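Local coordinates for protein glycoside hydrolase family 61 (Trichoderma reesei QM6a, PDB 5O2X) that probably uses a bound copper ion to cleave polysaccharides such as cellulose oxidatively, as a lytic polysaccharide monooxygenase of Auxiliary Activity family 9, at residues I7-Q15 against A238-T246; D73-W84 against L133-I144. All coordinates share one frame; numbering follows the deposited sequence.

Contact 1. Residues I7-Q15 against A238-T246; sequences IVINGVWYQ and AATATASAT. With MAN (alpha-D-mannopyranose), chain P; MAN (alpha-D-mannopyranose), chain R; MAN (alpha-D-mannopyranose), chain O; MAN (alpha-D-mannopyranose), chain N.
Trp13 meets, over one ring face, the mannose O-linked to Thr242. Hydroxyl O4 of this sugar stands 3.3 Å above the ring plane, toward the rim. Sugar carbons C5 and C6 lie against the six-membered part. With CG of Trp13 trans to its backbone N (chi1 -171°), the indole shares its side of the sheet with Thr242 and the attached sugar. Tyr14 has Ser244 O, Ala245 N and O2 of the mannose on Thr246 at its edge, near the ring plane. Its OH is hydrogen-bonded to that O2 at 2.7 Å. Ala243 CB approaches Tyr14 CE2 obliquely at 3.6 Å and touches Val12 CG1 at 3.5 Å. Strands 3-9 and 12-15 form a hairpin with a type I' turn from Ile9 to Val12. Strand 241-243 runs parallel to strand 12-15, on the outer side of the hairpin, as an edge strand of the five-stranded sheet. This is consistent with a predicted linker being an integral part of the catalytic domain. Trp13 N donates to Ala241 O (2.9 Å, 176° at H), and Ala243 N to Trp13 O (2.9 Å). Gly11 O takes two donors, Thr240 N at 2.8 Å and the more bent Ala241 N. Gly11, with no CB, lies close to the mannose on Thr240, at backbone angles that favour glycine. That sugar gives O3 and O4 to Asn10 O. One water bridges Gln15 N and Ala243 O.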
loop_
_atom_site.group_PDB
_atom_site.type_symbol
_atom_site.label_atom_id
_atom_site.label_comp_id
_atom_site.label_asym_id
_atom_site.label_seq_id
_atom_site.Cartn_x
_atom_site.Cartn_y
_atom_site.Cartn_z
ATOM N N ILE A 7 8.559 -5.058 6.138
ATOM C CA ILE A 7 7.782 -4.080 6.934
ATOM C C ILE A 7 8.265 -4.175 8.372
ATOM O O ILE A 7 8.725 -5.239 8.801
ATOM C CB ILE A 7 6.259 -4.266 6.794
ATOM C CG1 ILE A 7 5.758 -5.565 7.409
ATOM C CG2 ILE A 7 5.857 -4.152 5.328
ATOM C CD1 ILE A 7 4.247 -5.720 7.382
ATOM N N VAL A 8 8.192 -3.058 9.086
ATOM C CA VAL A 8 8.690 -3.007 10.474
ATOM C C VAL A 8 7.573 -2.446 11.328
ATOM O O VAL A 8 7.151 -1.296 11.132
ATOM C CB VAL A 8 9.966 -2.200 10.599
ATOM C CG1 VAL A 8 10.504 -2.258 12.008
ATOM C CG2 VAL A 8 11.024 -2.662 9.582
ATOM N N ILE A 9 7.074 -3.266 12.246
ATOM C CA ILE A 9 5.849 -2.941 13.012
ATOM C C ILE A 9 6.280 -2.692 14.447
ATOM O O ILE A 9 6.717 -3.640 15.141
ATOM C CB ILE A 9 4.833 -4.089 12.936
ATOM C CG1 ILE A 9 4.557 -4.475 11.470
ATOM C CG2 ILE A 9 3.568 -3.702 13.713
ATOM C CD1 ILE A 9 3.513 -5.538 11.279
ATOM N N ASN A 10 6.263 -1.441 14.877
ATOM C CA ASN A 10 6.821 -1.136 16.222
ATOM C C ASN A 10 8.126 -1.769 16.482
ATOM O O ASN A 10 8.362 -2.342 17.546
ATOM C CB ASN A 10 5.932 -1.533 17.373
ATOM C CG ASN A 10 4.682 -0.803 17.395
ATOM O OD1 ASN A 10 4.417 0.110 16.609
ATOM N ND2 ASN A 10 3.881 -1.167 18.368
ATOM N N GLY A 11 9.013 -1.666 15.497
ATOM C CA GLY A 11 10.336 -2.188 15.668
ATOM C C GLY A 11 10.591 -3.648 15.315
ATOM O O GLY A 11 11.728 -4.130 15.383
ATOM N N VAL A 12 9.522 -4.370 14.948
ATOM C CA VAL A 12 9.608 -5.796 14.642
ATOM C C VAL A 12 9.592 -5.963 13.120
ATOM O O VAL A 12 8.614 -5.611 12.459
ATOM C CB VAL A 12 8.459 -6.567 15.299
ATOM C CG1 VAL A 12 8.495 -8.027 14.900
ATOM C CG2 VAL A 12 8.450 -6.407 16.799
ATOM N N TRP A 13 10.685 -6.476 12.595
ATOM C CA TRP A 13 10.897 -6.638 11.172
ATOM C C TRP A 13 10.251 -7.959 10.681
ATOM O O TRP A 13 10.493 -9.014 11.272
ATOM C CB TRP A 13 12.413 -6.713 10.933
ATOM C CG TRP A 13 12.930 -6.686 9.518
ATOM C CD1 TRP A 13 13.487 -5.624 8.902
ATOM C CD2 TRP A 13 13.082 -7.790 8.616
ATOM N NE1 TRP A 13 13.957 -5.985 7.667
ATOM C CE2 TRP A 13 13.775 -7.317 7.476
ATOM C CE3 TRP A 13 12.783 -9.151 8.689
ATOM C CZ2 TRP A 13 14.118 -8.175 6.388
ATOM C CZ3 TRP A 13 13.172 -9.981 7.623
ATOM C CH2 TRP A 13 13.810 -9.485 6.538
ATOM N N TYR A 14 9.529 -7.846 9.580
ATOM C CA TYR A 14 8.976 -8.989 8.843
ATOM C C TYR A 14 9.479 -8.966 7.419
ATOM O O TYR A 14 9.389 -7.939 6.736
ATOM C CB TYR A 14 7.442 -8.951 8.784
ATOM C CG TYR A 14 6.768 -9.144 10.118
ATOM C CD1 TYR A 14 6.626 -8.097 11.002
ATOM C CD2 TYR A 14 6.268 -10.393 10.475
ATOM C CE1 TYR A 14 5.992 -8.283 12.244
ATOM C CE2 TYR A 14 5.664 -10.599 11.695
ATOM C CZ TYR A 14 5.524 -9.536 12.583
ATOM O OH TYR A 14 4.908 -9.760 13.789
ATOM N N GLN A 15 9.909 -10.127 6.939
ATOM C CA GLN A 15 10.259 -10.283 5.542
ATOM C C GLN A 15 9.007 -10.098 4.689
ATOM O O GLN A 15 7.985 -10.734 4.928
ATOM C CB GLN A 15 10.833 -11.671 5.335
ATOM C CG GLN A 15 11.427 -11.935 3.954
ATOM C CD GLN A 15 12.044 -13.330 3.850
ATOM O OE1 GLN A 15 11.670 -14.255 4.556
ATOM N NE2 GLN A 15 12.969 -13.472 2.923
ATOM N N ALA A 238 14.877 2.015 12.682
ATOM C CA ALA A 238 15.466 0.699 12.541
ATOM C C ALA A 238 14.627 -0.343 13.265
ATOM O O ALA A 238 13.993 -0.050 14.280
ATOM C CB ALA A 238 16.880 0.697 13.110
ATOM N N ALA A 239 14.655 -1.572 12.789
ATOM C CA ALA A 239 14.118 -2.667 13.547
ATOM C C ALA A 239 15.026 -3.009 14.696
ATOM O O ALA A 239 16.256 -2.817 14.633
ATOM C CB ALA A 239 13.972 -3.893 12.667
ATOM N N THR A 240 14.433 -3.534 15.749
ATOM C CA THR A 240 15.180 -4.020 16.888
ATOM C C THR A 240 14.956 -5.519 17.145
ATOM O O THR A 240 15.561 -6.052 18.083
ATOM C CB THR A 240 14.845 -3.197 18.136
ATOM O OG1 THR A 240 13.501 -3.503 18.474
ATOM C CG2 THR A 240 14.969 -1.704 17.894
ATOM N N ALA A 241 14.115 -6.175 16.327
ATOM C CA ALA A 241 13.879 -7.605 16.435
ATOM C C ALA A 241 13.237 -8.028 15.128
ATOM O O ALA A 241 12.812 -7.194 14.357
ATOM C CB ALA A 241 12.978 -7.890 17.607
ATOM N N THR A 242 13.160 -9.340 14.951
ATOM C CA THR A 242 12.591 -9.942 13.755
ATOM C C THR A 242 11.551 -10.975 14.154
ATOM O O THR A 242 11.668 -11.607 15.210
ATOM C CB THR A 242 13.709 -10.567 12.941
ATOM O OG1 THR A 242 14.577 -9.504 12.507
ATOM C CG2 THR A 242 13.242 -11.395 11.812
ATOM N N ALA A 243 10.526 -11.077 13.333
ATOM C CA ALA A 243 9.496 -12.081 13.501
ATOM C C ALA A 243 9.186 -12.702 12.169
ATOM O O ALA A 243 9.541 -12.200 11.115
ATOM C CB ALA A 243 8.239 -11.450 14.097
ATOM N N SER A 244 8.445 -13.807 12.199
ATOM C CA SER A 244 7.990 -14.489 11.030
ATOM C C SER A 244 6.493 -14.407 10.930
ATOM O O SER A 244 5.778 -14.274 11.927
ATOM C CB SER A 244 8.389 -15.946 11.098
ATOM O OG SER A 244 9.786 -16.041 11.084
ATOM N N ALA A 245 6.003 -14.511 9.706
ATOM C CA ALA A 245 4.572 -14.556 9.462
ATOM C C ALA A 245 3.960 -15.754 10.218
ATOM O O ALA A 245 4.446 -16.880 10.087
ATOM C CB ALA A 245 4.307 -14.735 7.970
ATOM N N THR A 246 2.901 -15.488 10.977
ATOM C CA THR A 246 2.251 -16.499 11.791
ATOM C C THR A 246 1.203 -17.206 10.939
ATOM O O THR A 246 0.367 -16.559 10.316
ATOM C CB THR A 246 1.559 -15.849 12.986
ATOM O OG1 THR A 246 2.538 -15.067 13.672
ATOM C CG2 THR A 246 0.969 -16.902 13.913
HETATM C C1 MAN P . 15.975 -9.700 12.580
HETATM C C2 MAN P . 16.698 -8.428 12.953
HETATM C C3 MAN P . 16.428 -7.464 11.790
HETATM C C4 MAN P . 16.777 -8.053 10.438
HETATM C C5 MAN P . 16.082 -9.362 10.229
HETATM C C6 MAN P . 16.491 -10.023 8.923
HETATM O O2 MAN P . 18.079 -8.771 13.136
HETATM O O3 MAN P . 17.253 -6.347 11.970
HETATM O O4 MAN P . 16.580 -7.186 9.347
HETATM O O5 MAN P . 16.439 -10.176 11.330
HETATM O O6 MAN P . 16.082 -11.398 8.978
HETATM C C1 MAN R . 2.170 -13.753 14.020
HETATM C C2 MAN R . 3.437 -12.988 14.293
HETATM C C3 MAN R . 4.121 -13.471 15.545
HETATM C C4 MAN R . 3.126 -13.530 16.711
HETATM C C5 MAN R . 1.861 -14.294 16.339
HETATM C C6 MAN R . 0.807 -14.197 17.433
HETATM O O2 MAN R . 3.056 -11.601 14.421
HETATM O O3 MAN R . 5.219 -12.628 15.861
HETATM O O4 MAN R . 3.735 -14.186 17.816
HETATM O O5 MAN R . 1.287 -13.759 15.134
HETATM O O6 MAN R . -0.336 -14.958 17.104
HETATM C C1 MAN O . 13.332 -3.832 19.855
HETATM C C2 MAN O . 11.962 -4.466 19.985
HETATM C C3 MAN O . 10.916 -3.428 19.557
HETATM C C4 MAN O . 11.056 -2.128 20.367
HETATM C C5 MAN O . 12.487 -1.601 20.332
HETATM C C6 MAN O . 12.737 -0.428 21.265
HETATM O O2 MAN O . 11.742 -4.901 21.341
HETATM O O3 MAN O . 9.615 -3.972 19.657
HETATM O O4 MAN O . 10.196 -1.119 19.805
HETATM O O5 MAN O . 13.379 -2.672 20.678
HETATM O O6 MAN O . 12.805 -0.960 22.580
HETATM C C1 MAN N . 10.574 3.001 14.333
HETATM C C2 MAN N . 9.912 1.636 14.432
HETATM C C3 MAN N . 8.982 1.414 13.218
HETATM C C4 MAN N . 7.989 2.552 13.139
HETATM C C5 MAN N . 8.765 3.860 13.036
HETATM C C6 MAN N . 7.876 5.070 13.027
HETATM O O2 MAN N . 9.158 1.521 15.623
HETATM O O3 MAN N . 8.344 0.147 13.346
HETATM O O4 MAN N . 7.161 2.362 12.001
HETATM O O5 MAN N . 9.625 4.031 14.147
HETATM O O6 MAN N . 6.955 5.034 14.148
HETATM O O HOH W 1 10.488 -12.476 8.617
#

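Contact 2. Residues D73-W84 against L133-I144; sequences DTILFQWVPVPW and LISNNNTWVVKI. With NAG (2-acetamido-2-deoxy-beta-D-glucopyranose), chain C; MAN (alpha-D-mannopyranose), chain N; MAN (alpha-D-mannopyranose), chain M.
Asn138 ND2 is held by two backbone carbonyls of the facing segment. It donates to Trp79 O at 3.0 Å, within its own amide plane but from above the plane of that carbonyl. The second bond, to Pro81 O, is weak and bent. OD1 accepts Trp84 N at 2.9 Å through a lone pair. The buried amide thus pins both ends of the segment from Trp79 to Trp84, which contains two cis peptide bonds, before Pro81 and Pro83. With an alanine here, Trp84 N would probably lose its acceptor and this segment would be freer to shift. The Gln78 chain bends at chi2 (72°), which brings NE2 back to Asn137 O at 2.9 Å. Its OE1 accepts a mannose hydroxyl, O2, at 2.7 Å. Asn137 carries an N-linked N-acetylglucosamine through ND2, which also donates to the same O2. Leu133 CD1 meets Trp79 CD1 at 3.6 Å, and Leu133 CD2 meets Trp84 CB. Phe77 CE2 rests on Val142 CG1 at 3.6 Å. Ile75 with Val142 and Phe77 with Trp140 are hydrogen-bonded antiparallel pairs. Trp84 stacks edge-to-face on Tyr174, a copper ligand, and its side chain is about 5 Å from the copper ion. Leu133 comes from the end of helix 129-135. Strand 139-143 is the outer, antiparallel neighbour of strand 74-80, with strand 3-9 on the other flank; Ile75 and Phe77 pack on strand 151-161 of the second sheet.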
loop_
_atom_site.group_PDB
_atom_site.type_symbol
_atom_site.label_atom_id
_atom_site.label_comp_id
_atom_site.label_asym_id
_atom_site.label_seq_id
_atom_site.Cartn_x
_atom_site.Cartn_y
_atom_site.Cartn_z
ATOM N N ASP A 73 -0.535 0.787 16.531
ATOM C CA ASP A 73 0.840 0.506 16.113
ATOM C C ASP A 73 1.145 1.196 14.784
ATOM O O ASP A 73 0.246 1.412 13.956
ATOM C CB ASP A 73 1.039 -1.038 15.907
ATOM C CG ASP A 73 1.082 -1.850 17.171
ATOM O OD1 ASP A 73 1.109 -1.238 18.260
ATOM O OD2 ASP A 73 1.143 -3.127 17.054
ATOM N N THR A 74 2.423 1.537 14.593
ATOM C CA THR A 74 2.831 2.070 13.315
ATOM C C THR A 74 3.594 0.994 12.538
ATOM O O THR A 74 4.268 0.131 13.083
ATOM C CB THR A 74 3.635 3.347 13.351
ATOM O OG1 THR A 74 4.939 3.086 13.775
ATOM C CG2 THR A 74 2.909 4.460 14.042
ATOM N N ILE A 75 3.402 1.054 11.227
ATOM C CA ILE A 75 4.012 0.100 10.290
ATOM C C ILE A 75 4.829 0.909 9.289
ATOM O O ILE A 75 4.319 1.826 8.641
ATOM C CB ILE A 75 2.929 -0.715 9.565
ATOM C CG1 ILE A 75 2.094 -1.494 10.601
ATOM C CG2 ILE A 75 3.596 -1.654 8.543
ATOM C CD1 ILE A 75 1.026 -2.368 10.011
ATOM N N LEU A 76 6.097 0.552 9.196
ATOM C CA LEU A 76 7.042 1.121 8.240
ATOM C C LEU A 76 7.172 0.175 7.067
ATOM O O LEU A 76 7.416 -1.031 7.239
ATOM C CB LEU A 76 8.395 1.364 8.948
ATOM C CG LEU A 76 9.508 1.891 8.042
ATOM C CD1 LEU A 76 10.409 2.765 8.843
ATOM C CD2 LEU A 76 10.285 0.732 7.375
ATOM N N PHE A 77 7.012 0.720 5.859
ATOM C CA PHE A 77 7.193 -0.011 4.609
ATOM C C PHE A 77 8.550 0.362 4.022
ATOM O O PHE A 77 8.844 1.543 3.877
ATOM C CB PHE A 77 6.128 0.369 3.597
ATOM C CG PHE A 77 4.726 0.127 4.060
ATOM C CD1 PHE A 77 4.129 -1.126 4.014
ATOM C CD2 PHE A 77 4.004 1.199 4.560
ATOM C CE1 PHE A 77 2.837 -1.294 4.457
ATOM C CE2 PHE A 77 2.715 1.061 4.971
ATOM C CZ PHE A 77 2.121 -0.178 4.927
ATOM N N GLN A 78 9.354 -0.645 3.662
ATOM C CA GLN A 78 10.685 -0.431 3.070
ATOM C C GLN A 78 10.673 -0.822 1.604
ATOM O O GLN A 78 10.581 -2.015 1.283
ATOM C CB GLN A 78 11.710 -1.258 3.810
ATOM C CG GLN A 78 13.137 -1.140 3.247
ATOM C CD GLN A 78 13.723 0.211 3.565
ATOM O OE1 GLN A 78 13.997 0.509 4.742
ATOM N NE2 GLN A 78 13.895 1.059 2.546
ATOM N N TRP A 79 10.782 0.167 0.717
ATOM C CA TRP A 79 10.854 -0.056 -0.733
ATOM C C TRP A 79 12.315 -0.199 -1.174
ATOM O O TRP A 79 13.199 0.502 -0.650
ATOM C CB TRP A 79 10.199 1.100 -1.458
ATOM C CG TRP A 79 8.707 1.123 -1.375
ATOM C CD1 TRP A 79 7.924 1.633 -0.381
ATOM C CD2 TRP A 79 7.794 0.567 -2.346
ATOM N NE1 TRP A 79 6.602 1.435 -0.690
ATOM C CE2 TRP A 79 6.496 0.798 -1.889
ATOM C CE3 TRP A 79 7.966 -0.074 -3.581
ATOM C CZ2 TRP A 79 5.375 0.398 -2.619
ATOM C CZ3 TRP A 79 6.872 -0.459 -4.300
ATOM C CH2 TRP A 79 5.575 -0.227 -3.830
ATOM N N VAL A 80 12.507 -1.020 -2.177
ATOM C CA VAL A 80 13.786 -1.166 -2.861
ATOM C C VAL A 80 13.545 -1.258 -4.365
ATOM O O VAL A 80 12.476 -1.695 -4.798
ATOM C CB VAL A 80 14.530 -2.435 -2.368
ATOM C CG1 VAL A 80 14.913 -2.299 -0.918
ATOM C CG2 VAL A 80 13.757 -3.704 -2.609
ATOM N N PRO A 81 14.529 -0.879 -5.196
ATOM C CA PRO A 81 15.823 -0.345 -4.827
ATOM C C PRO A 81 15.755 1.129 -4.388
ATOM O O PRO A 81 14.828 1.862 -4.698
ATOM C CB PRO A 81 16.630 -0.456 -6.127
ATOM C CG PRO A 81 15.586 -0.245 -7.188
ATOM C CD PRO A 81 14.389 -0.999 -6.655
ATOM N N VAL A 82 16.783 1.547 -3.669
ATOM C CA VAL A 82 16.941 2.920 -3.252
ATOM C C VAL A 82 17.639 3.700 -4.367
ATOM O O VAL A 82 18.735 3.271 -4.794
ATOM C CB VAL A 82 17.757 3.004 -1.959
ATOM C CG1 VAL A 82 18.023 4.441 -1.550
ATOM C CG2 VAL A 82 17.107 2.244 -0.821
ATOM N N PRO A 83 17.101 4.819 -4.853
ATOM C CA PRO A 83 15.884 5.471 -4.489
ATOM C C PRO A 83 14.716 5.027 -5.362
ATOM O O PRO A 83 14.842 4.723 -6.541
ATOM C CB PRO A 83 16.176 6.936 -4.779
ATOM C CG PRO A 83 17.064 6.891 -5.991
ATOM C CD PRO A 83 17.919 5.682 -5.760
ATOM N N TRP A 84 13.505 5.164 -4.808
ATOM C CA TRP A 84 12.295 5.114 -5.617
ATOM C C TRP A 84 12.401 6.218 -6.685
ATOM O O TRP A 84 12.791 7.329 -6.371
ATOM C CB TRP A 84 11.077 5.382 -4.714
ATOM C CG TRP A 84 9.800 5.452 -5.496
ATOM C CD1 TRP A 84 9.144 6.576 -5.891
ATOM C CD2 TRP A 84 9.091 4.355 -6.067
ATOM N NE1 TRP A 84 8.071 6.270 -6.682
ATOM C CE2 TRP A 84 8.011 4.897 -6.786
ATOM C CE3 TRP A 84 9.237 2.957 -6.022
ATOM C CZ2 TRP A 84 7.114 4.082 -7.491
ATOM C CZ3 TRP A 84 8.335 2.184 -6.696
ATOM C CH2 TRP A 84 7.309 2.731 -7.424
ATOM N N LEU A 133 9.057 9.840 0.887
ATOM C CA LEU A 133 9.525 8.466 0.942
ATOM C C LEU A 133 10.999 8.392 0.554
ATOM O O LEU A 133 11.809 7.717 1.230
ATOM C CB LEU A 133 8.645 7.598 0.023
ATOM C CG LEU A 133 9.074 6.149 -0.162
ATOM C CD1 LEU A 133 7.854 5.255 -0.284
ATOM C CD2 LEU A 133 9.952 5.981 -1.379
ATOM N N ILE A 134 11.395 9.064 -0.522
ATOM C CA ILE A 134 12.799 9.026 -0.984
ATOM C C ILE A 134 13.702 9.605 0.110
ATOM O O ILE A 134 14.765 9.049 0.417
ATOM C CB ILE A 134 12.945 9.791 -2.294
ATOM C CG1 ILE A 134 12.228 9.027 -3.417
ATOM C CG2 ILE A 134 14.400 10.033 -2.646
ATOM C CD1 ILE A 134 11.920 9.869 -4.653
ATOM N N SER A 135 13.299 10.733 0.705
ATOM C CA SER A 135 14.123 11.369 1.723
ATOM C C SER A 135 14.344 10.477 2.932
ATOM O O SER A 135 15.408 10.494 3.520
ATOM C CB SER A 135 13.426 12.666 2.139
ATOM O OG SER A 135 14.186 13.283 3.163
ATOM N N ASN A 136 13.337 9.692 3.302
ATOM C CA ASN A 136 13.411 8.820 4.466
ATOM C C ASN A 136 13.887 7.422 4.120
ATOM O O ASN A 136 13.363 6.414 4.575
ATOM C CB ASN A 136 12.032 8.800 5.159
ATOM C CG ASN A 136 11.689 10.149 5.773
ATOM O OD1 ASN A 136 10.530 10.646 5.595
ATOM N ND2 ASN A 136 12.579 10.717 6.460
ATOM N N ASN A 137 14.950 7.374 3.295
ATOM C CA ASN A 137 15.561 6.111 2.882
ATOM C C ASN A 137 14.531 5.121 2.351
ATOM O O ASN A 137 14.610 3.918 2.636
ATOM C CB ASN A 137 16.449 5.459 3.944
ATOM C CG ASN A 137 17.337 4.395 3.328
ATOM O OD1 ASN A 137 17.887 4.607 2.234
ATOM N ND2 ASN A 137 17.499 3.271 4.004
ATOM N N ASN A 138 13.611 5.610 1.507
ATOM C CA ASN A 138 12.699 4.746 0.807
ATOM C C ASN A 138 11.665 4.074 1.704
ATOM O O ASN A 138 11.252 2.942 1.477
ATOM C CB ASN A 138 13.430 3.685 -0.064
ATOM C CG ASN A 138 13.483 4.018 -1.522
ATOM O OD1 ASN A 138 13.592 5.192 -1.921
ATOM N ND2 ASN A 138 13.390 2.977 -2.339
ATOM N N THR A 139 11.207 4.831 2.724
ATOM C CA THR A 139 10.226 4.298 3.645
ATOM C C THR A 139 8.995 5.173 3.683
ATOM O O THR A 139 9.016 6.373 3.378
ATOM C CB THR A 139 10.782 4.106 5.061
ATOM O OG1 THR A 139 11.075 5.366 5.681
ATOM C CG2 THR A 139 12.001 3.208 5.064
ATOM N N TRP A 140 7.900 4.552 4.149
ATOM C CA TRP A 140 6.630 5.234 4.451
ATOM C C TRP A 140 6.122 4.643 5.726
ATOM O O TRP A 140 6.215 3.419 5.931
ATOM C CB TRP A 140 5.610 5.046 3.331
ATOM C CG TRP A 140 4.394 5.891 3.490
ATOM C CD1 TRP A 140 3.148 5.509 3.944
ATOM C CD2 TRP A 140 4.313 7.299 3.274
ATOM N NE1 TRP A 140 2.309 6.578 3.989
ATOM C CE2 TRP A 140 2.982 7.704 3.598
ATOM C CE3 TRP A 140 5.220 8.267 2.831
ATOM C CZ2 TRP A 140 2.550 9.033 3.474
ATOM C CZ3 TRP A 140 4.792 9.558 2.696
ATOM C CH2 TRP A 140 3.489 9.944 3.038
ATOM N N VAL A 141 5.525 5.476 6.602
ATOM C CA VAL A 141 4.951 5.045 7.874
ATOM C C VAL A 141 3.459 5.265 7.865
ATOM O O VAL A 141 3.001 6.364 7.553
ATOM C CB VAL A 141 5.591 5.819 9.047
ATOM C CG1 VAL A 141 4.955 5.422 10.382
ATOM C CG2 VAL A 141 7.087 5.535 9.069
ATOM N N VAL A 142 2.694 4.219 8.235
ATOM C CA VAL A 142 1.230 4.331 8.439
ATOM C C VAL A 142 0.931 3.898 9.861
ATOM O O VAL A 142 1.579 3.015 10.397
ATOM C CB VAL A 142 0.450 3.512 7.364
ATOM C CG1 VAL A 142 0.549 2.021 7.625
ATOM C CG2 VAL A 142 -1.000 3.972 7.241
ATOM N N LYS A 143 -0.113 4.490 10.431
ATOM C CA LYS A 143 -0.596 4.111 11.744
ATOM C C LYS A 143 -1.902 3.340 11.647
ATOM O O LYS A 143 -2.854 3.803 11.002
ATOM C CB LYS A 143 -0.746 5.350 12.618
ATOM C CG LYS A 143 -1.340 5.030 13.975
ATOM C CD LYS A 143 -1.320 6.236 14.909
ATOM C CE LYS A 143 -2.348 6.115 16.032
ATOM N NZ LYS A 143 -2.435 7.354 16.875
ATOM N N ILE A 144 -1.941 2.168 12.269
ATOM C CA ILE A 144 -3.215 1.452 12.371
ATOM C C ILE A 144 -4.094 2.239 13.382
ATOM O O ILE A 144 -3.658 2.508 14.501
ATOM C CB ILE A 144 -2.988 0.034 12.858
ATOM C CG1 ILE A 144 -2.073 -0.719 11.889
ATOM C CG2 ILE A 144 -4.311 -0.674 13.047
ATOM C CD1 ILE A 144 -2.515 -0.766 10.449
HETATM C C1 NAG C . 18.273 2.145 3.486
HETATM C C2 NAG C . 19.208 1.541 4.490
HETATM C C3 NAG C . 19.976 0.414 3.803
HETATM C C4 NAG C . 19.049 -0.604 3.203
HETATM C C5 NAG C . 17.981 0.062 2.348
HETATM C C6 NAG C . 16.874 -0.881 1.984
HETATM C C7 NAG C . 20.489 2.566 6.287
HETATM C C8 NAG C . 21.439 3.655 6.672
HETATM N N2 NAG C . 20.109 2.538 5.014
HETATM O O3 NAG C . 20.887 -0.235 4.704
HETATM O O4 NAG C . 19.768 -1.554 2.388
HETATM O O5 NAG C . 17.345 1.141 3.097
HETATM O O6 NAG C . 16.296 -1.485 3.130
HETATM O O7 NAG C . 20.052 1.751 7.116
HETATM C C1 MAN N . 10.574 3.001 14.333
HETATM C C2 MAN N . 9.912 1.636 14.432
HETATM C C3 MAN N . 8.982 1.414 13.218
HETATM C C4 MAN N . 7.989 2.552 13.139
HETATM C C5 MAN N . 8.765 3.860 13.036
HETATM C C6 MAN N . 7.876 5.070 13.027
HETATM O O2 MAN N . 9.158 1.521 15.623
HETATM O O3 MAN N . 8.344 0.147 13.346
HETATM O O4 MAN N . 7.161 2.362 12.001
HETATM O O5 MAN N . 9.625 4.031 14.147
HETATM O O6 MAN N . 6.955 5.034 14.148
HETATM C C1 MAN M . 14.860 4.007 7.130
HETATM C C2 MAN M . 15.045 2.519 7.223
HETATM C C3 MAN M . 15.830 2.139 8.459
HETATM C C4 MAN M . 17.115 2.918 8.571
HETATM C C5 MAN M . 16.847 4.408 8.391
HETATM C C6 MAN M . 18.114 5.222 8.304
HETATM O O2 MAN M . 15.750 2.110 6.047
HETATM O O3 MAN M . 16.119 0.733 8.459
HETATM O O4 MAN M . 17.680 2.691 9.871
HETATM O O5 MAN M . 16.092 4.682 7.215
HETATM O O6 MAN M . 17.822 6.620 8.313
#

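How the contacts relate
Both contacts belong to one five-stranded sheet and build its two outer margins. Contact 2 adds edge strand 139-143 in antiparallel fashion; contact 1 adds edge strand 241-243 in parallel. Strands 3-9 and 74-80 are neighbours between them, joined by backbone bonds such as Val8 N to Leu76 O. Ile7 also packs on Phe77. Contact 2 is the more buried, with large apolar side chains, a loop held by Asn138 and the copper site nearby. Contact 1 is smaller and nearer the surface. Both share backbone pairing; in contact 1 small alanine methyls and mannoses on its own threonines take the place of many of the large side chains. One mannose spans both, hydrogen-bonded to Gly11 N and Thr74 OG1.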